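Local structure of oxaloacetate acetyl hydrolase (Cryphonectria parasitica, 3M0K) at residues H121-I126 / R168-Q173; V164-T169 / A192-L197. The protein is an enzyme of the phosphoenolpyruvate phosphomutase family with a TIM-barrel fold, holding a manganese ion and an oxalate ion in this structure. All coordinates share one frame; numbering follows the deposited sequence.

Contact 1. Residues H121-I126 / R168-Q173; sequences HLEDQI and RTDALQ. With OXL (oxalate ion), chain B.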
loop_
_atom_site.group_PDB
_atom_site.type_symbol
_atom_site.label_atom_id
_atom_site.label_comp_id
_atom_site.label_asym_id
_atom_site.label_seq_id
_atom_site.Cartn_x
_atom_site.Cartn_y
_atom_site.Cartn_z
ATOM N N HIS A 121 1.629 21.277 -6.593
ATOM C CA HIS A 121 2.355 22.380 -5.982
ATOM C C HIS A 121 3.418 21.913 -5.011
ATOM O O HIS A 121 3.213 20.985 -4.226
ATOM C CB HIS A 121 1.437 23.447 -5.381
ATOM C CG HIS A 121 0.527 22.956 -4.299
ATOM N ND1 HIS A 121 0.948 22.754 -2.997
ATOM C CD2 HIS A 121 -0.804 22.711 -4.301
ATOM C CE1 HIS A 121 -0.073 22.366 -2.261
ATOM N NE2 HIS A 121 -1.152 22.326 -3.030
ATOM N N LEU A 122 4.574 22.558 -5.122
ATOM C CA LEU A 122 5.782 22.204 -4.402
ATOM C C LEU A 122 6.203 23.438 -3.623
ATOM O O LEU A 122 6.317 24.525 -4.197
ATOM C CB LEU A 122 6.853 21.827 -5.434
ATOM C CG LEU A 122 8.289 21.554 -5.018
ATOM C CD1 LEU A 122 8.324 20.553 -3.887
ATOM C CD2 LEU A 122 9.076 21.045 -6.222
ATOM N N GLU A 123 6.432 23.273 -2.319
ATOM C CA GLU A 123 6.607 24.413 -1.426
ATOM C C GLU A 123 8.002 24.512 -0.832
ATOM O O GLU A 123 8.831 23.608 -0.977
ATOM C CB GLU A 123 5.555 24.390 -0.311
ATOM C CG GLU A 123 5.725 23.215 0.648
ATOM C CD GLU A 123 4.441 22.859 1.392
ATOM O OE1 GLU A 123 3.358 22.834 0.760
ATOM O OE2 GLU A 123 4.523 22.587 2.612
ATOM N N ASP A 124 8.254 25.636 -0.173
ATOM C CA ASP A 124 9.557 25.907 0.408
ATOM C C ASP A 124 9.600 25.721 1.927
ATOM O O ASP A 124 10.520 26.186 2.583
ATOM C CB ASP A 124 10.027 27.311 0.027
ATOM C CG ASP A 124 9.045 28.386 0.437
ATOM O OD1 ASP A 124 7.933 28.042 0.888
ATOM O OD2 ASP A 124 9.380 29.581 0.298
ATOM N N GLN A 125 8.614 25.027 2.488
ATOM C CA GLN A 125 8.648 24.733 3.914
ATOM C C GLN A 125 9.761 23.752 4.244
ATOM O O GLN A 125 10.177 22.963 3.394
ATOM C CB GLN A 125 7.310 24.160 4.384
ATOM C CG GLN A 125 6.171 25.140 4.302
ATOM C CD GLN A 125 4.971 24.688 5.102
ATOM O OE1 GLN A 125 3.838 24.770 4.639
ATOM N NE2 GLN A 125 5.217 24.193 6.309
ATOM N N ILE A 126 10.241 23.788 5.482
ATOM C CA ILE A 126 11.188 22.784 5.925
ATOM C C ILE A 126 10.467 21.447 5.882
ATOM O O ILE A 126 9.239 21.396 5.985
ATOM C CB ILE A 126 11.727 23.070 7.335
ATOM C CG1 ILE A 126 10.594 23.046 8.360
ATOM C CG2 ILE A 126 12.432 24.421 7.370
ATOM C CD1 ILE A 126 11.089 23.066 9.787
ATOM N N ARG A 168 5.083 26.863 -4.903
ATOM C CA ARG A 168 4.395 27.469 -3.771
ATOM C C ARG A 168 5.398 28.060 -2.803
ATOM O O ARG A 168 6.420 27.455 -2.522
ATOM C CB ARG A 168 3.512 26.436 -3.070
ATOM C CG ARG A 168 3.082 26.860 -1.676
ATOM C CD ARG A 168 2.097 25.865 -1.085
ATOM N NE ARG A 168 2.037 25.986 0.368
ATOM C CZ ARG A 168 1.104 25.412 1.121
ATOM N NH1 ARG A 168 0.137 24.695 0.558
ATOM N NH2 ARG A 168 1.133 25.564 2.435
ATOM N N THR A 169 5.128 29.264 -2.315
ATOM C CA THR A 169 5.957 29.810 -1.256
ATOM C C THR A 169 5.129 30.092 -0.021
ATOM O O THR A 169 4.068 30.715 -0.097
ATOM C CB THR A 169 6.743 31.081 -1.666
ATOM O OG1 THR A 169 7.517 31.517 -0.543
ATOM C CG2 THR A 169 5.813 32.206 -2.093
ATOM N N ASP A 170 5.636 29.608 1.107
ATOM C CA ASP A 170 5.062 29.838 2.424
ATOM C C ASP A 170 5.873 30.874 3.191
ATOM O O ASP A 170 5.819 30.927 4.423
ATOM C CB ASP A 170 5.058 28.525 3.193
ATOM C CG ASP A 170 3.998 27.577 2.695
ATOM O OD1 ASP A 170 2.815 27.825 2.986
ATOM O OD2 ASP A 170 4.339 26.594 2.006
ATOM N N ALA A 171 6.622 31.700 2.460
ATOM C CA ALA A 171 7.585 32.596 3.091
ATOM C C ALA A 171 6.971 33.877 3.648
ATOM O O ALA A 171 7.626 34.592 4.408
ATOM C CB ALA A 171 8.698 32.943 2.116
ATOM N N LEU A 172 5.732 34.173 3.270
ATOM C CA LEU A 172 5.118 35.448 3.641
ATOM C C LEU A 172 5.182 35.651 5.147
ATOM O O LEU A 172 5.674 36.672 5.630
ATOM C CB LEU A 172 3.670 35.512 3.157
ATOM C CG LEU A 172 2.910 36.818 3.397
ATOM C CD1 LEU A 172 3.645 37.990 2.754
ATOM C CD2 LEU A 172 1.490 36.714 2.866
ATOM N N GLN A 173 4.695 34.656 5.878
ATOM C CA GLN A 173 4.636 34.701 7.332
ATOM C C GLN A 173 5.955 35.165 7.950
ATOM O O GLN A 173 5.989 36.151 8.683
ATOM C CB GLN A 173 4.272 33.312 7.856
ATOM C CG GLN A 173 3.782 33.253 9.285
ATOM C CD GLN A 173 3.307 31.860 9.648
ATOM O OE1 GLN A 173 2.496 31.265 8.936
ATOM N NE2 GLN A 173 3.821 31.326 10.749
HETATM C C1 OXL B . -3.748 21.529 1.450
HETATM C C2 OXL B . -3.006 22.728 0.871
HETATM O O1 OXL B . -3.145 20.628 1.921
HETATM O O2 OXL B . -1.827 22.757 0.904
HETATM O O3 OXL B . -5.141 21.511 1.432
HETATM O O4 OXL B . -3.721 23.790 0.307
#
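Arg168 sets its CG opposite the backbone N across the CA-CB bond (chi1 163°) and stays stretched out as far as NE, while Glu123 folds CG in between its backbone N and carbonyl carbon (chi1 67°). The two side chains therefore run alongside each other, and the carboxylate of Glu123 lies over one face of the guanidinium. Glu123 OE1 is 3.4 Å from Arg168 NE, but no N-H is aimed at it, and this salt bridge works by charge alone. The directed bonds go to Asp170, gripped side-on: Arg168 NE gives to Asp170 OD2 at 2.9 Å, and NH2 to OD1, which also bridges to Lys137. With its rotation thus fixed, the long arginine, with its flat guanidinium, can offer NH1 to oxalate O2 at 2.8 Å. The ring of His121 flanks this bond, with CE1 3.6 Å from oxalate O2 and NE2 hydrogen-bonded to Tyr50.

Asp124 suits its place because its two oxygens can serve several donors at once. Its OD1 accepts Asp170 N through the syn lone pair at 2.8 Å, almost straight (178°). Its OD2 takes the hydroxyl of Thr169 and a salt bridge from Arg183, while Thr169 OG1 accepts Ala171 N in an ST turn. The network spans the C-terminal ends of two adjacent parallel strands and the loops that follow, the place where TIM-barrel enzymes carry their ligand sites.

Contact 2. Residues V164-T169 / A192-L197; sequences VLIART and ADVGLL. With OXL (oxalate ion), chain B.
Leu165 O is gripped by two successive amides of the other segment: Asp193 N gives it a bond of 2.8 Å lying in the carbonyl plane, and Val194 N a longer one of 3.3 Å from a tilted position. The aspartate completes the clasp with its side chain. With CG beside its own backbone N (chi1 -58°), the carboxylate folds back so that OD2 accepts Leu165 N at 2.8 Å through the anti lone pair. The same oxygen forms a salt bridge with Lys156, and OD1 forms one with Arg17, so a short acidic side chain here ties the start of a strand to two basic residues.

Beyond this point the backbones pair in parallel, their short axes 25° apart. Ala167 is bonded through N to Val194 O and through O to Leu196 N, and Thr169 N reaches Leu196 O at 2.8 Å. The two strands, joined through helices 172-175 and 177-190, form a beta-alpha-beta unit of the TIM barrel.

Ile166, Val194 and Leu196 point to the face that meets Leu219 of strand 219-222, where branched and bulky apolar groups fill the barrel interior. Ile166 CG1 lies beside Val194 CB at 3.8 Å, and Ile166 CG2 crosses to Leu196 CB. Leu196 also lies alongside the extended chain of Arg168, its CD2 3.8 Å from Arg168 CD, giving the methylene part of that arginine an apolar flank.

The other face, bearing Ala167, is occupied by helices, and at Ala167 a small side chain probably lets them come close. Ala167 CB meets Ala192 CB at 3.7 Å and packs on Ala187 of helix 177-190, while Gly195 next to Ala167 adds no side chain to this face at all.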
loop_
_atom_site.group_PDB
_atom_site.type_symbol
_atom_site.label_atom_id
_atom_site.label_comp_id
_atom_site.label_asym_id
_atom_site.label_seq_id
_atom_site.Cartn_x
_atom_site.Cartn_y
_atom_site.Cartn_z
ATOM N N VAL A 164 2.009 20.321 -14.979
ATOM C CA VAL A 164 2.037 21.714 -14.561
ATOM C C VAL A 164 2.624 21.831 -13.154
ATOM O O VAL A 164 2.000 21.424 -12.170
ATOM C CB VAL A 164 0.613 22.300 -14.588
ATOM C CG1 VAL A 164 0.595 23.712 -14.017
ATOM C CG2 VAL A 164 0.061 22.283 -16.000
ATOM N N LEU A 165 3.836 22.360 -13.054
ATOM C CA LEU A 165 4.465 22.484 -11.748
ATOM C C LEU A 165 4.134 23.849 -11.174
ATOM O O LEU A 165 4.403 24.879 -11.799
ATOM C CB LEU A 165 5.979 22.302 -11.832
ATOM C CG LEU A 165 6.685 22.403 -10.472
ATOM C CD1 LEU A 165 6.320 21.248 -9.514
ATOM C CD2 LEU A 165 8.192 22.475 -10.671
ATOM N N ILE A 166 3.547 23.841 -9.980
ATOM C CA ILE A 166 3.164 25.062 -9.291
ATOM C C ILE A 166 4.167 25.300 -8.170
ATOM O O ILE A 166 4.319 24.470 -7.274
ATOM C CB ILE A 166 1.732 24.919 -8.738
ATOM C CG1 ILE A 166 0.756 24.672 -9.893
ATOM C CG2 ILE A 166 1.313 26.155 -7.978
ATOM C CD1 ILE A 166 -0.479 23.831 -9.510
ATOM N N ALA A 167 4.878 26.423 -8.230
ATOM C CA ALA A 167 5.840 26.744 -7.193
ATOM C C ALA A 167 5.134 27.483 -6.074
ATOM O O ALA A 167 4.645 28.598 -6.261
ATOM C CB ALA A 167 6.983 27.588 -7.762
ATOM N N ARG A 168 5.083 26.863 -4.903
ATOM C CA ARG A 168 4.395 27.469 -3.771
ATOM C C ARG A 168 5.398 28.060 -2.803
ATOM O O ARG A 168 6.420 27.455 -2.522
ATOM C CB ARG A 168 3.512 26.436 -3.070
ATOM C CG ARG A 168 3.082 26.860 -1.676
ATOM C CD ARG A 168 2.097 25.865 -1.085
ATOM N NE ARG A 168 2.037 25.986 0.368
ATOM C CZ ARG A 168 1.104 25.412 1.121
ATOM N NH1 ARG A 168 0.137 24.695 0.558
ATOM N NH2 ARG A 168 1.133 25.564 2.435
ATOM N N THR A 169 5.128 29.264 -2.315
ATOM C CA THR A 169 5.957 29.810 -1.256
ATOM C C THR A 169 5.129 30.092 -0.021
ATOM O O THR A 169 4.068 30.715 -0.097
ATOM C CB THR A 169 6.743 31.081 -1.666
ATOM O OG1 THR A 169 7.517 31.517 -0.543
ATOM C CG2 THR A 169 5.813 32.206 -2.093
ATOM N N ALA A 192 9.221 26.600 -13.273
ATOM C CA ALA A 192 7.885 26.396 -12.735
ATOM C C ALA A 192 6.874 27.057 -13.662
ATOM O O ALA A 192 7.163 28.090 -14.268
ATOM C CB ALA A 192 7.779 26.960 -11.316
ATOM N N ASP A 193 5.692 26.460 -13.770
ATOM C CA ASP A 193 4.660 26.905 -14.703
ATOM C C ASP A 193 3.675 27.920 -14.109
ATOM O O ASP A 193 3.064 28.720 -14.840
ATOM C CB ASP A 193 3.874 25.688 -15.200
ATOM C CG ASP A 193 4.759 24.663 -15.875
ATOM O OD1 ASP A 193 5.218 24.936 -17.005
ATOM O OD2 ASP A 193 4.983 23.581 -15.293
ATOM N N VAL A 194 3.517 27.877 -12.791
ATOM C CA VAL A 194 2.524 28.679 -12.091
ATOM C C VAL A 194 3.069 28.995 -10.708
ATOM O O VAL A 194 3.854 28.218 -10.157
ATOM C CB VAL A 194 1.200 27.894 -11.917
ATOM C CG1 VAL A 194 0.148 28.762 -11.242
ATOM C CG2 VAL A 194 0.690 27.389 -13.261
ATOM N N GLY A 195 2.674 30.131 -10.139
ATOM C CA GLY A 195 3.135 30.478 -8.812
ATOM C C GLY A 195 2.003 30.465 -7.809
ATOM O O GLY A 195 0.857 30.730 -8.157
ATOM N N LEU A 196 2.324 30.130 -6.567
ATOM C CA LEU A 196 1.346 30.159 -5.486
ATOM C C LEU A 196 1.954 30.852 -4.285
ATOM O O LEU A 196 2.836 30.315 -3.614
ATOM C CB LEU A 196 0.904 28.737 -5.118
ATOM C CG LEU A 196 0.161 28.493 -3.803
ATOM C CD1 LEU A 196 -1.000 29.468 -3.573
ATOM C CD2 LEU A 196 -0.308 27.040 -3.779
ATOM N N LEU A 197 1.490 32.067 -4.020
ATOM C CA LEU A 197 1.887 32.763 -2.813
ATOM C C LEU A 197 0.842 32.367 -1.787
ATOM O O LEU A 197 -0.323 32.745 -1.902
ATOM C CB LEU A 197 1.908 34.280 -3.031
ATOM C CG LEU A 197 2.709 35.085 -1.994
ATOM C CD1 LEU A 197 2.986 36.519 -2.450
ATOM C CD2 LEU A 197 2.024 35.082 -0.631
HETATM C C1 OXL B . -3.748 21.529 1.450
HETATM C C2 OXL B . -3.006 22.728 0.871
HETATM O O1 OXL B . -3.145 20.628 1.921
HETATM O O2 OXL B . -1.827 22.757 0.904
HETATM O O3 OXL B . -5.141 21.511 1.432
HETATM O O4 OXL B . -3.721 23.790 0.307
#

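From the N terminus, the chain runs up strand 119-122 into the loop of contact 1, comes back through helix 142-158 and runs up strand 164-169 in the same direction, its end closing a loop of 41 intervening residues. It then goes on through helices 172-175 and 177-190 to strand 194-197, where contact 2 closes a shorter loop of 22. The two loops do not nest; they overlap in strand 164-169, sharing Arg168 and Thr169. This strand is thus the middle one of three, with a probable hydrogen bond from Leu122 N to Ile166 O at 2.9 Å on one side. Leu172 also packs on Leu197, joining helix 172-175 to the last strand of the three.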